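Local structure of SsfX3 (Streptomyces sp. SF2575, 3SKV) at residues Leu243-Ile248 with Glu279-Thr284; Ser184-Ile189 with Glu216-Gln221; Ser255-Gly260 with Asp303-Val308. The protein catalyses transfer of a salicylyl group in a tetracycline biosynthetic pathway, probably through the GDSL/SGNH hydrolase-like part of its chain. The protein carries 1 engineered substitution. All coordinates share one frame; numbering follows the deposited sequence.

Interaction 1 (Leu243-Ile248 with Glu279-Thr284)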
ATOM      1  N   LEU A 243       2.677  -9.582 -11.697  1.00 25.24           N
ATOM      2  CA  LEU A 243       1.465  -9.422 -10.887  1.00 24.23           C
ATOM      3  C   LEU A 243       0.248  -9.091 -11.783  1.00 28.78           C
ATOM      4  O   LEU A 243       0.445  -8.418 -12.790  1.00 26.30           O
ATOM      5  CB  LEU A 243       1.714  -8.253  -9.919  1.00 22.93           C
ATOM      6  CG  LEU A 243       1.883  -8.509  -8.415  1.00 26.83           C
ATOM      7  CD1 LEU A 243       2.229  -9.913  -8.089  1.00 26.84           C
ATOM      8  CD2 LEU A 243       2.897  -7.591  -7.816  1.00 28.16           C
ATOM      9  N   PRO A 244      -1.013  -9.509 -11.454  1.00 27.46           N
ATOM     10  CA  PRO A 244      -2.162  -9.068 -12.287  1.00 26.57           C
ATOM     11  C   PRO A 244      -2.399  -7.561 -12.075  1.00 30.22           C
ATOM     12  O   PRO A 244      -2.241  -7.052 -10.939  1.00 27.94           O
ATOM     13  CB  PRO A 244      -3.341  -9.896 -11.760  1.00 28.18           C
ATOM     14  CG  PRO A 244      -2.979 -10.273 -10.373  1.00 32.86           C
ATOM     15  CD  PRO A 244      -1.465 -10.286 -10.269  1.00 29.04           C
ATOM     16  N   ALA A 245      -2.729  -6.838 -13.163  1.00 26.29           N
ATOM     17  CA  ALA A 245      -2.934  -5.392 -13.065  1.00 26.60           C
ATOM     18  C   ALA A 245      -3.821  -4.851 -14.142  1.00 29.70           C
ATOM     19  O   ALA A 245      -3.620  -5.128 -15.333  1.00 29.84           O
ATOM     20  CB  ALA A 245      -1.595  -4.671 -13.113  1.00 27.59           C
ATOM     21  N   ASP A 246      -4.757  -4.011 -13.729  1.00 25.59           N
ATOM     22  CA  ASP A 246      -5.670  -3.337 -14.645  1.00 25.44           C
ATOM     23  C   ASP A 246      -5.367  -1.854 -14.657  1.00 29.33           C
ATOM     24  O   ASP A 246      -5.782  -1.178 -15.581  1.00 31.69           O
ATOM     25  CB  ASP A 246      -7.116  -3.611 -14.262  1.00 26.88           C
ATOM     26  CG  ASP A 246      -7.456  -5.065 -14.415  1.00 39.63           C
ATOM     27  OD1 ASP A 246      -7.687  -5.502 -15.571  1.00 44.62           O
ATOM     28  OD2 ASP A 246      -7.427  -5.793 -13.394  1.00 37.60           O
ATOM     29  N   LEU A 247      -4.605  -1.369 -13.653  1.00 23.73           N
ATOM     30  CA  LEU A 247      -4.161   0.018 -13.468  1.00 22.36           C
ATOM     31  C   LEU A 247      -2.859  -0.023 -12.688  1.00 22.63           C
ATOM     32  O   LEU A 247      -2.794  -0.667 -11.640  1.00 21.06           O
ATOM     33  CB  LEU A 247      -5.205   0.803 -12.659  1.00 22.26           C
ATOM     34  CG  LEU A 247      -5.278   2.340 -12.738  1.00 28.03           C
ATOM     35  CD1 LEU A 247      -5.416   2.983 -11.364  1.00 28.51           C
ATOM     36  CD2 LEU A 247      -4.217   2.990 -13.641  1.00 29.41           C
ATOM     37  N   ILE A 248      -1.815   0.635 -13.214  1.00 18.62           N
ATOM     38  CA  ILE A 248      -0.516   0.732 -12.569  1.00 18.14           C
ATOM     39  C   ILE A 248      -0.158   2.197 -12.365  1.00 22.96           C
ATOM     40  O   ILE A 248      -0.210   2.972 -13.309  1.00 22.25           O
ATOM     41  CB  ILE A 248       0.589  -0.040 -13.342  1.00 21.20           C
ATOM     42  CG1 ILE A 248       0.219  -1.523 -13.505  1.00 21.50           C
ATOM     43  CG2 ILE A 248       1.988   0.137 -12.665  1.00 20.36           C
ATOM     44  CD1 ILE A 248       0.900  -2.258 -14.656  1.00 19.81           C
ATOM     45  N   GLU A 279       6.161  -5.926 -21.005  1.00 26.20           N
ATOM     46  CA  GLU A 279       6.332  -7.273 -21.548  1.00 26.10           C
ATOM     47  C   GLU A 279       5.079  -8.116 -21.269  1.00 32.68           C
ATOM     48  O   GLU A 279       4.674  -8.870 -22.146  1.00 33.41           O
ATOM     49  CB  GLU A 279       7.557  -7.956 -20.950  1.00 26.50           C
ATOM     50  CG  GLU A 279       8.884  -7.355 -21.338  1.00 35.94           C
ATOM     51  CD  GLU A 279      10.074  -7.765 -20.482  1.00 58.06           C
ATOM     52  OE1 GLU A 279       9.914  -8.584 -19.547  1.00 36.56           O
ATOM     53  OE2 GLU A 279      11.182  -7.252 -20.749  1.00 55.80           O
ATOM     54  N   ARG A 280       4.462  -7.959 -20.067  1.00 29.41           N
ATOM     55  CA  ARG A 280       3.269  -8.699 -19.637  1.00 29.87           C
ATOM     56  C   ARG A 280       1.994  -7.845 -19.507  1.00 34.45           C
ATOM     57  O   ARG A 280       0.901  -8.403 -19.473  1.00 35.87           O
ATOM     58  CB  ARG A 280       3.535  -9.575 -18.389  1.00 30.29           C
ATOM     59  CG  ARG A 280       4.816 -10.423 -18.495  1.00 39.00           C
ATOM     60  CD  ARG A 280       4.638 -11.898 -18.260  1.00 37.26           C
ATOM     61  NE  ARG A 280       4.725 -12.305 -16.864  1.00 40.10           N
ATOM     62  CZ  ARG A 280       3.946 -13.228 -16.302  1.00 57.28           C
ATOM     63  NH1 ARG A 280       2.977 -13.809 -17.003  1.00 46.08           N
ATOM     64  NH2 ARG A 280       4.118 -13.566 -15.032  1.00 45.50           N
ATOM     65  N   HIS A 281       2.125  -6.503 -19.481  1.00 28.62           N
ATOM     66  CA  HIS A 281       1.010  -5.555 -19.441  1.00 26.95           C
ATOM     67  C   HIS A 281       1.175  -4.598 -20.632  1.00 27.98           C
ATOM     68  O   HIS A 281       1.562  -3.442 -20.438  1.00 26.37           O
ATOM     69  CB  HIS A 281       0.966  -4.788 -18.098  1.00 27.22           C
ATOM     70  CG  HIS A 281       0.908  -5.666 -16.896  1.00 31.18           C
ATOM     71  ND1 HIS A 281      -0.145  -6.546 -16.691  1.00 33.84           N
ATOM     72  CD2 HIS A 281       1.789  -5.791 -15.877  1.00 33.45           C
ATOM     73  CE1 HIS A 281       0.130  -7.174 -15.565  1.00 33.01           C
ATOM     74  NE2 HIS A 281       1.275  -6.747 -15.032  1.00 33.37           N
ATOM     75  N   PRO A 282       0.938  -5.055 -21.879  1.00 26.14           N
ATOM     76  CA  PRO A 282       1.183  -4.168 -23.039  1.00 25.92           C
ATOM     77  C   PRO A 282       0.237  -2.994 -23.216  1.00 31.43           C
ATOM     78  O   PRO A 282       0.630  -2.002 -23.827  1.00 34.59           O
ATOM     79  CB  PRO A 282       1.116  -5.116 -24.238  1.00 27.29           C
ATOM     80  CG  PRO A 282       0.235  -6.224 -23.798  1.00 32.37           C
ATOM     81  CD  PRO A 282       0.495  -6.400 -22.327  1.00 28.40           C
ATOM     82  N   LEU A 283      -1.001  -3.107 -22.732  1.00 27.66           N
ATOM     83  CA  LEU A 283      -2.046  -2.091 -22.916  1.00 28.68           C
ATOM     84  C   LEU A 283      -2.579  -1.482 -21.608  1.00 33.19           C
ATOM     85  O   LEU A 283      -3.369  -0.533 -21.642  1.00 33.76           O
ATOM     86  CB  LEU A 283      -3.211  -2.723 -23.719  1.00 29.56           C
ATOM     87  CG  LEU A 283      -3.270  -2.666 -25.274  1.00 34.75           C
ATOM     88  CD1 LEU A 283      -1.908  -2.440 -25.975  1.00 33.39           C
ATOM     89  CD2 LEU A 283      -3.943  -3.916 -25.806  1.00 39.55           C
ATOM     90  N   THR A 284      -2.164  -2.033 -20.471  1.00 28.96           N
ATOM     91  CA  THR A 284      -2.579  -1.566 -19.150  1.00 28.16           C
ATOM     92  C   THR A 284      -2.205  -0.095 -18.948  1.00 31.29           C
ATOM     93  O   THR A 284      -1.053   0.275 -19.208  1.00 29.69           O
ATOM     94  CB  THR A 284      -1.925  -2.457 -18.071  1.00 34.50           C
ATOM     95  OG1 THR A 284      -2.279  -3.810 -18.331  1.00 35.60           O
ATOM     96  CG2 THR A 284      -2.318  -2.072 -16.631  1.00 28.96           C
TER
HETATM   97  O   HOH W   1      -3.523  -6.232 -17.642  1.00 62.12           O
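Ala-245 lays its methyl over one face of the His-281 imidazole, in a CH-pi contact where CB stands 4.1 Å from the ring centroid and 21° off the ring normal. The same ring meets Leu-243 near its plane, at the edge: the carbonyl O of Leu-243 lies 2.9 Å from NE2 of His-281. Ile-248 completes the tight part, its chain crossing that of His-281 at about a right angle and bringing CD1 to 3.8 Å from CD2 of His-281. CD1 of Ile-248 also lies 3.8 Å from CG2 of Thr-284. In the threonine, a chi1 of -56° puts OG1 beside the backbone N and leaves CG2 anti to it, the position from which the methyl meets Ile-248. Thr-284 CG2 is also 3.6 Å from Asp-246 C, the carbonyl carbon.

The hydroxyl branch of Thr-284 faces the looser side. Its OG1 is 3.5 Å from the carbonyl O of Ala-245, and a water spans the interval, donating to Ala-245 O at 2.6 Å and hydrogen-bonded to Thr-284 OG1 at 2.8 Å. Arg-278 NH1 hydrogen-bonds the carbonyl oxygens of both His-281 and Thr-284, tying the two ends of this bend together, while the loop itself connects helix 266-278 to strand 286-290.

NE2 of His-281 is hydrogen-bonded to the carbonyl O of Ile-240, in the helix that precedes Leu-243. A leucine in place of His-281 would probably leave that carbonyl without its ring partner and take from the Ala-245 methyl the flat surface it rests on. The bond to Ile-240 O is consistent with the hydrogen of the ring lying on NE2, so that a buried polar ring is satisfied at this nitrogen while its carbons pack against the methyls of Ala-245 and Ile-248.

Interaction 2 (Ser184-Ile189 with Glu216-Gln221)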
ATOM      1  N   SER A 184     -14.412 -10.078  -8.410  1.00 43.00           N
ATOM      2  CA  SER A 184     -13.298  -9.917  -9.340  1.00 41.68           C
ATOM      3  C   SER A 184     -13.133  -8.457  -9.742  1.00 41.53           C
ATOM      4  O   SER A 184     -13.409  -8.061 -10.886  1.00 42.61           O
ATOM      5  CB  SER A 184     -13.445 -10.849 -10.539  1.00 47.81           C
ATOM      6  OG  SER A 184     -12.616 -11.984 -10.364  1.00 61.94           O
ATOM      7  N   LYS A 185     -12.701  -7.647  -8.759  1.00 33.49           N
ATOM      8  CA  LYS A 185     -12.455  -6.225  -8.941  1.00 31.13           C
ATOM      9  C   LYS A 185     -11.198  -6.047  -9.775  1.00 31.09           C
ATOM     10  O   LYS A 185     -10.280  -6.894  -9.717  1.00 28.18           O
ATOM     11  CB  LYS A 185     -12.246  -5.542  -7.588  1.00 32.01           C
ATOM     12  CG  LYS A 185     -13.531  -5.279  -6.878  1.00 29.16           C
ATOM     13  CD  LYS A 185     -13.266  -4.680  -5.519  1.00 37.31           C
ATOM     14  CE  LYS A 185     -14.456  -4.851  -4.607  1.00 46.67           C
ATOM     15  NZ  LYS A 185     -15.689  -4.205  -5.144  1.00 61.79           N
ATOM     16  N   PRO A 186     -11.128  -4.946 -10.559  1.00 26.54           N
ATOM     17  CA  PRO A 186      -9.886  -4.689 -11.320  1.00 25.21           C
ATOM     18  C   PRO A 186      -8.714  -4.469 -10.362  1.00 27.26           C
ATOM     19  O   PRO A 186      -8.888  -3.927  -9.270  1.00 26.83           O
ATOM     20  CB  PRO A 186     -10.214  -3.430 -12.122  1.00 26.63           C
ATOM     21  CG  PRO A 186     -11.713  -3.276 -12.042  1.00 30.53           C
ATOM     22  CD  PRO A 186     -12.119  -3.865 -10.753  1.00 26.37           C
ATOM     23  N   HIS A 187      -7.530  -4.901 -10.767  1.00 24.20           N
ATOM     24  CA  HIS A 187      -6.340  -4.788  -9.937  1.00 23.01           C
ATOM     25  C   HIS A 187      -5.662  -3.465 -10.088  1.00 26.98           C
ATOM     26  O   HIS A 187      -5.385  -3.028 -11.214  1.00 27.19           O
ATOM     27  CB  HIS A 187      -5.339  -5.918 -10.220  1.00 23.01           C
ATOM     28  CG  HIS A 187      -5.846  -7.255  -9.836  1.00 26.77           C
ATOM     29  ND1 HIS A 187      -5.662  -7.747  -8.561  1.00 28.62           N
ATOM     30  CD2 HIS A 187      -6.532  -8.161 -10.566  1.00 28.64           C
ATOM     31  CE1 HIS A 187      -6.244  -8.937  -8.550  1.00 27.98           C
ATOM     32  NE2 HIS A 187      -6.774  -9.232  -9.737  1.00 28.70           N
ATOM     33  N   TRP A 188      -5.348  -2.842  -8.948  1.00 22.07           N
ATOM     34  CA  TRP A 188      -4.611  -1.598  -8.938  1.00 22.08           C
ATOM     35  C   TRP A 188      -3.300  -1.742  -8.192  1.00 26.32           C
ATOM     36  O   TRP A 188      -3.300  -1.929  -6.974  1.00 25.27           O
ATOM     37  CB  TRP A 188      -5.440  -0.418  -8.410  1.00 21.75           C
ATOM     38  CG  TRP A 188      -4.651   0.857  -8.276  1.00 24.09           C
ATOM     39  CD1 TRP A 188      -3.589   1.260  -9.044  1.00 26.89           C
ATOM     40  CD2 TRP A 188      -4.844   1.877  -7.288  1.00 24.89           C
ATOM     41  NE1 TRP A 188      -3.121   2.473  -8.604  1.00 26.23           N
ATOM     42  CE2 TRP A 188      -3.879   2.882  -7.532  1.00 28.50           C
ATOM     43  CE3 TRP A 188      -5.781   2.068  -6.246  1.00 26.95           C
ATOM     44  CZ2 TRP A 188      -3.816   4.058  -6.768  1.00 28.69           C
ATOM     45  CZ3 TRP A 188      -5.713   3.228  -5.484  1.00 29.34           C
ATOM     46  CH2 TRP A 188      -4.730   4.200  -5.736  1.00 30.23           C
ATOM     47  N   ILE A 189      -2.176  -1.650  -8.944  1.00 22.89           N
ATOM     48  CA  ILE A 189      -0.830  -1.690  -8.389  1.00 21.89           C
ATOM     49  C   ILE A 189      -0.307  -0.272  -8.220  1.00 23.16           C
ATOM     50  O   ILE A 189      -0.275   0.496  -9.197  1.00 22.32           O
ATOM     51  CB  ILE A 189       0.171  -2.551  -9.209  1.00 25.73           C
ATOM     52  CG1 ILE A 189      -0.366  -3.973  -9.479  1.00 25.56           C
ATOM     53  CG2 ILE A 189       1.565  -2.574  -8.500  1.00 26.93           C
ATOM     54  CD1 ILE A 189       0.648  -4.885 -10.224  1.00 27.40           C
ATOM     55  N   GLU A 216     -13.232   3.648  -5.756  1.00 28.86           N
ATOM     56  CA  GLU A 216     -13.168   3.240  -7.150  1.00 27.45           C
ATOM     57  C   GLU A 216     -13.591   1.803  -7.424  1.00 29.71           C
ATOM     58  O   GLU A 216     -13.847   1.489  -8.579  1.00 29.96           O
ATOM     59  CB  GLU A 216     -11.772   3.527  -7.743  1.00 27.95           C
ATOM     60  CG  GLU A 216     -11.531   4.999  -8.080  1.00 32.50           C
ATOM     61  CD  GLU A 216     -12.528   5.677  -9.014  1.00 49.51           C
ATOM     62  OE1 GLU A 216     -13.015   5.025  -9.967  1.00 44.92           O
ATOM     63  OE2 GLU A 216     -12.799   6.880  -8.810  1.00 42.29           O
ATOM     64  N   GLY A 217     -13.649   0.948  -6.395  1.00 24.88           N
ATOM     65  CA  GLY A 217     -13.970  -0.475  -6.562  1.00 24.38           C
ATOM     66  C   GLY A 217     -12.765  -1.244  -7.089  1.00 29.78           C
ATOM     67  O   GLY A 217     -12.909  -2.142  -7.920  1.00 31.69           O
ATOM     68  N   LEU A 218     -11.554  -0.903  -6.601  1.00 24.04           N
ATOM     69  CA  LEU A 218     -10.316  -1.533  -7.056  1.00 24.01           C
ATOM     70  C   LEU A 218      -9.708  -2.467  -6.030  1.00 29.72           C
ATOM     71  O   LEU A 218      -9.781  -2.214  -4.826  1.00 32.49           O
ATOM     72  CB  LEU A 218      -9.268  -0.473  -7.449  1.00 23.76           C
ATOM     73  CG  LEU A 218      -9.633   0.515  -8.561  1.00 29.22           C
ATOM     74  CD1 LEU A 218      -8.658   1.662  -8.584  1.00 29.08           C
ATOM     75  CD2 LEU A 218      -9.694  -0.171  -9.930  1.00 30.86           C
ATOM     76  N   ASP A 219      -9.107  -3.548  -6.506  1.00 23.35           N
ATOM     77  CA  ASP A 219      -8.380  -4.488  -5.674  1.00 21.82           C
ATOM     78  C   ASP A 219      -6.901  -3.963  -5.596  1.00 24.29           C
ATOM     79  O   ASP A 219      -6.071  -4.193  -6.490  1.00 22.01           O
ATOM     80  CB  ASP A 219      -8.438  -5.895  -6.282  1.00 23.66           C
ATOM     81  CG  ASP A 219      -7.855  -6.999  -5.435  1.00 35.66           C
ATOM     82  OD1 ASP A 219      -7.079  -6.694  -4.499  1.00 34.36           O
ATOM     83  OD2 ASP A 219      -8.138  -8.176  -5.731  1.00 47.36           O
ATOM     84  N   LEU A 220      -6.616  -3.240  -4.524  1.00 20.90           N
ATOM     85  CA  LEU A 220      -5.316  -2.652  -4.258  1.00 21.15           C
ATOM     86  C   LEU A 220      -4.192  -3.656  -3.982  1.00 23.85           C
ATOM     87  O   LEU A 220      -4.408  -4.678  -3.327  1.00 21.00           O
ATOM     88  CB  LEU A 220      -5.451  -1.678  -3.073  1.00 21.83           C
ATOM     89  CG  LEU A 220      -4.167  -1.120  -2.469  1.00 27.24           C
ATOM     90  CD1 LEU A 220      -3.491  -0.150  -3.448  1.00 28.11           C
ATOM     91  CD2 LEU A 220      -4.443  -0.471  -1.146  1.00 28.39           C
ATOM     92  N   GLN A 221      -3.007  -3.262  -4.437  1.00 19.79           N
ATOM     93  CA  GLN A 221      -1.741  -3.915  -4.175  1.00 19.76           C
ATOM     94  C   GLN A 221      -0.689  -2.808  -4.066  1.00 26.67           C
ATOM     95  O   GLN A 221      -0.334  -2.176  -5.050  1.00 26.58           O
ATOM     96  CB  GLN A 221      -1.368  -4.900  -5.274  1.00 20.22           C
ATOM     97  CG  GLN A 221       0.016  -5.499  -5.099  1.00 21.41           C
ATOM     98  CD  GLN A 221       0.094  -6.497  -3.959  1.00 32.53           C
ATOM     99  OE1 GLN A 221      -0.580  -7.520  -3.971  1.00 26.05           O
ATOM    100  NE2 GLN A 221       0.928  -6.206  -2.976  1.00 14.73           N
TER
HETATM  101  O   HOH W   2      -9.695  -8.851  -7.831  1.00 36.59           O
HETATM  102  O   HOH W   3      -4.335  -6.261  -6.662  1.00 23.36           O
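His-187, Trp-188 and Ile-189 run alongside Asp-219, Leu-220 and Gln-221 as neighbouring parallel strands, paired in that order. The short strand axes approach to 4.7 Å, with 24° between their directions. Asp-219 uses both its backbone groups on the residues flanking His-187: its N donates to Pro-186 O at 2.8 Å, and its O accepts from Trp-188 N at 2.9 Å. Gln-221 N then donates to Trp-188 O at 2.9 Å, in a more bent bond than the other two.

Side chains alternate between the sheet faces. On one, His-187 and Asp-219 lie side by side and point the same way, ring and carboxylate planes 29° apart, with CE1 of His-187 3.5 Å from OD2 of Asp-219. Water provides the polar links: one molecule donates to both Asp-219 OD2 and Lys-185 O, and a second, in the plane of the imidazole, joins His-187 ND1 to Asp-219 O. The other carboxylate oxygen, OD1, forms a salt bridge with Arg-86 from an antiparallel sheet of the N-terminal part.

On the opposite face Trp-188 turns CG anti to its backbone N (chi1 175°), which carries the indole against Leu-218, CE3 lying 3.7 Å from CD1 of Leu-218. Leu-220 CD1 lies 4.2 Å from CE3 of Trp-188. Helix 208-216 packs on Trp-188 and Leu-220, and NE1 of the indole is hydrogen-bonded to Ser-249 OG. Where the strands begin, the Lys-185 chain passes along the Gly-217 carbonyl, CG of Lys-185 to O of Gly-217 at 3.4 Å.

Strand 187-192, helix 208-216 and strand 219-223 thus form a beta-alpha-beta crossover, which leads to one of the two outermost strands of the five-stranded parallel sheet (order 2-1-3-4-5) of the GDSL/SGNH fold.

Interaction 3 (Ser255-Gly260 with Asp303-Val308)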
ATOM      1  N   SER A 255      12.815  10.341  -3.710  1.00 33.66           N
ATOM      2  CA  SER A 255      13.568   9.278  -3.026  1.00 34.32           C
ATOM      3  C   SER A 255      15.024   9.205  -3.553  1.00 40.89           C
ATOM      4  O   SER A 255      15.950   9.019  -2.758  1.00 41.67           O
ATOM      5  CB  SER A 255      12.868   7.931  -3.216  1.00 35.93           C
ATOM      6  OG  SER A 255      11.480   8.044  -2.940  1.00 41.25           O
ATOM      7  N   ASN A 256      15.223   9.383  -4.884  1.00 37.44           N
ATOM      8  CA  ASN A 256      16.560   9.396  -5.482  1.00 38.02           C
ATOM      9  C   ASN A 256      17.272  10.691  -5.123  1.00 43.78           C
ATOM     10  O   ASN A 256      18.465  10.663  -4.825  1.00 45.17           O
ATOM     11  CB  ASN A 256      16.499   9.195  -7.008  1.00 34.10           C
ATOM     12  CG  ASN A 256      16.308   7.767  -7.420  1.00 51.68           C
ATOM     13  OD1 ASN A 256      15.237   7.357  -7.856  1.00 46.96           O
ATOM     14  ND2 ASN A 256      17.355   6.975  -7.307  1.00 52.85           N
ATOM     15  N   PHE A 257      16.532  11.826  -5.129  1.00 40.91           N
ATOM     16  CA  PHE A 257      17.045  13.152  -4.767  1.00 42.49           C
ATOM     17  C   PHE A 257      17.574  13.137  -3.320  1.00 49.50           C
ATOM     18  O   PHE A 257      18.621  13.719  -3.052  1.00 50.09           O
ATOM     19  CB  PHE A 257      15.960  14.262  -4.965  1.00 43.52           C
ATOM     20  CG  PHE A 257      16.276  15.581  -4.282  1.00 45.26           C
ATOM     21  CD1 PHE A 257      17.164  16.488  -4.858  1.00 48.82           C
ATOM     22  CD2 PHE A 257      15.760  15.873  -3.022  1.00 46.04           C
ATOM     23  CE1 PHE A 257      17.512  17.674  -4.194  1.00 50.16           C
ATOM     24  CE2 PHE A 257      16.103  17.065  -2.364  1.00 49.74           C
ATOM     25  CZ  PHE A 257      16.971  17.958  -2.955  1.00 48.67           C
ATOM     26  N   MET A 258      16.832  12.484  -2.399  1.00 47.40           N
ATOM     27  CA  MET A 258      17.148  12.347  -0.975  1.00 49.16           C
ATOM     28  C   MET A 258      18.537  11.740  -0.711  1.00 58.17           C
ATOM     29  O   MET A 258      19.099  11.966   0.367  1.00 59.97           O
ATOM     30  CB  MET A 258      16.070  11.517  -0.276  1.00 50.46           C
ATOM     31  CG  MET A 258      14.745  12.238  -0.120  1.00 53.66           C
ATOM     32  SD  MET A 258      13.417  11.153   0.462  1.00 57.06           S
ATOM     33  CE  MET A 258      14.060  10.675   2.084  1.00 55.08           C
ATOM     34  N   ASP A 259      19.085  10.978  -1.692  1.00 55.10           N
ATOM     35  CA  ASP A 259      20.401  10.335  -1.614  1.00 56.34           C
ATOM     36  C   ASP A 259      21.443  11.110  -2.384  1.00 62.92           C
ATOM     37  O   ASP A 259      22.617  10.757  -2.339  1.00 63.56           O
ATOM     38  CB  ASP A 259      20.343   8.878  -2.120  1.00 57.44           C
ATOM     39  CG  ASP A 259      19.770   7.893  -1.121  1.00 68.34           C
ATOM     40  OD1 ASP A 259      20.181   7.937   0.066  1.00 71.15           O
ATOM     41  OD2 ASP A 259      18.932   7.066  -1.522  1.00 71.38           O
ATOM     42  N   GLY A 260      20.994  12.145  -3.100  1.00 61.15           N
ATOM     43  CA  GLY A 260      21.807  13.047  -3.918  1.00 61.46           C
ATOM     44  C   GLY A 260      22.459  12.383  -5.104  1.00 64.78           C
ATOM     45  O   GLY A 260      23.281  12.981  -5.795  1.00 65.49           O
ATOM     46  N   ASP A 303      22.524  24.099  -4.529  1.00 70.18           N
ATOM     47  CA  ASP A 303      23.942  23.717  -4.353  1.00 71.28           C
ATOM     48  C   ASP A 303      24.512  23.040  -5.629  1.00 73.92           C
ATOM     49  O   ASP A 303      25.091  21.950  -5.544  1.00 73.84           O
ATOM     50  CB  ASP A 303      24.121  22.839  -3.083  1.00 73.24           C
ATOM     51  CG  ASP A 303      25.567  22.514  -2.718  1.00 90.18           C
ATOM     52  OD1 ASP A 303      26.329  23.460  -2.392  1.00 93.84           O
ATOM     53  OD2 ASP A 303      25.942  21.314  -2.778  1.00 95.06           O
ATOM     54  N   ASP A 304      24.284  23.662  -6.819  1.00 68.82           N
ATOM     55  CA  ASP A 304      24.671  23.126  -8.142  1.00 67.83           C
ATOM     56  C   ASP A 304      24.606  21.572  -8.236  1.00 67.38           C
ATOM     57  O   ASP A 304      25.504  20.890  -8.742  1.00 67.58           O
ATOM     58  CB  ASP A 304      25.991  23.730  -8.657  1.00 72.15           C
ATOM     59  CG  ASP A 304      25.876  24.224 -10.089  1.00 86.58           C
ATOM     60  OD1 ASP A 304      25.736  23.369 -11.011  1.00 85.12           O
ATOM     61  OD2 ASP A 304      25.892  25.464 -10.293  1.00 95.69           O
ATOM     62  N   LYS A 305      23.523  21.040  -7.676  1.00 60.25           N
ATOM     63  CA  LYS A 305      23.192  19.630  -7.564  1.00 57.20           C
ATOM     64  C   LYS A 305      21.737  19.542  -8.042  1.00 56.63           C
ATOM     65  O   LYS A 305      20.965  20.473  -7.750  1.00 56.11           O
ATOM     66  CB  LYS A 305      23.321  19.201  -6.080  1.00 59.41           C
ATOM     67  CG  LYS A 305      23.045  17.738  -5.768  1.00 74.35           C
ATOM     68  CD  LYS A 305      22.276  17.561  -4.452  1.00 85.08           C
ATOM     69  CE  LYS A 305      21.110  16.587  -4.579  1.00 84.36           C
ATOM     70  NZ  LYS A 305      20.527  16.214  -3.250  1.00 76.92           N
ATOM     71  N   PRO A 306      21.332  18.461  -8.772  1.00 48.92           N
ATOM     72  CA  PRO A 306      19.920  18.369  -9.207  1.00 46.29           C
ATOM     73  C   PRO A 306      18.898  18.554  -8.091  1.00 47.51           C
ATOM     74  O   PRO A 306      19.128  18.142  -6.951  1.00 47.52           O
ATOM     75  CB  PRO A 306      19.811  16.964  -9.811  1.00 46.49           C
ATOM     76  CG  PRO A 306      21.195  16.591 -10.171  1.00 51.34           C
ATOM     77  CD  PRO A 306      22.117  17.290  -9.228  1.00 48.53           C
ATOM     78  N   THR A 307      17.775  19.192  -8.433  1.00 41.69           N
ATOM     79  CA  THR A 307      16.682  19.503  -7.512  1.00 40.69           C
ATOM     80  C   THR A 307      15.504  18.548  -7.747  1.00 43.66           C
ATOM     81  O   THR A 307      15.493  17.793  -8.721  1.00 42.68           O
ATOM     82  CB  THR A 307      16.243  20.979  -7.712  1.00 45.69           C
ATOM     83  OG1 THR A 307      15.626  21.136  -8.992  1.00 48.20           O
ATOM     84  CG2 THR A 307      17.391  21.968  -7.584  1.00 38.81           C
ATOM     85  N   VAL A 308      14.503  18.615  -6.859  1.00 39.14           N
ATOM     86  CA  VAL A 308      13.254  17.859  -6.953  1.00 37.17           C
ATOM     87  C   VAL A 308      12.550  18.234  -8.281  1.00 40.97           C
ATOM     88  O   VAL A 308      12.083  17.341  -9.000  1.00 41.29           O
ATOM     89  CB  VAL A 308      12.342  18.084  -5.728  1.00 40.15           C
ATOM     90  CG1 VAL A 308      10.991  17.390  -5.915  1.00 38.80           C
ATOM     91  CG2 VAL A 308      13.014  17.603  -4.442  1.00 39.57           C
TER
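The type I beta turn that begins at Phe-257 of helix 254-257 and ends at Gly-260 meets the run from Lys-305 to Val-308 that leads into helix 308-324. The Phe-257 ring carries the contact and is met on both faces. On one, Lys-305 NZ makes a cation-pi interaction, 4.0 Å from the ring centroid and 30° off the normal. On the opposite face sits CG2 of Val-308, 3.8 Å from the centroid and offset toward the rim, a CH-pi contact. At the ring's edge, near its plane, the carbonyl O of Pro-306 lies 3.2 Å from CE1 of Phe-257.

The contact sits at the start of helix 308-324, where Thr-307 is the N-cap, its side chain capping a backbone N just beyond Val-308; Tyr-311 in the helix also touches the phenylalanine. Lys-305 reaches back by bending at chi2 and chi3, its chain crossing the Phe-257 side chain at about a right angle.

NZ of Lys-305 also donates to the carbonyl O of Phe-257, at 3.1 Å. That oxygen also accepts from Gly-260 N, the bond closing the turn, at 2.8 Å, and the two donors arrive from opposite faces of the carbonyl plane. Gly-260 has positive phi, which by itself favours glycine, and its CA lies 3.5 Å from NZ of Lys-305.

How the interactions relate
Interactions 1 and 2 both reach the same parallel sheet, through neighbouring strands 247-252 and 187-192. Their centres are 12 Å apart, and Asp-246 N lies 2.8 Å from His-187 O, a probable hydrogen bond continuing the sheet between them. Interaction 2 is strand pairing, with regular backbone bonds; interaction 1 fastens a loop beside the start of strand 247-252 by side chains and a bridging water. All three are partly buried, but their depth differs: the centres of interactions 2, 1 and 3 lie about 12, 18 and 25 Å from the centre of the chain. The peripheral interaction 3 joins a turn to a helix start through a phenylalanine ring and a lysine ammonium.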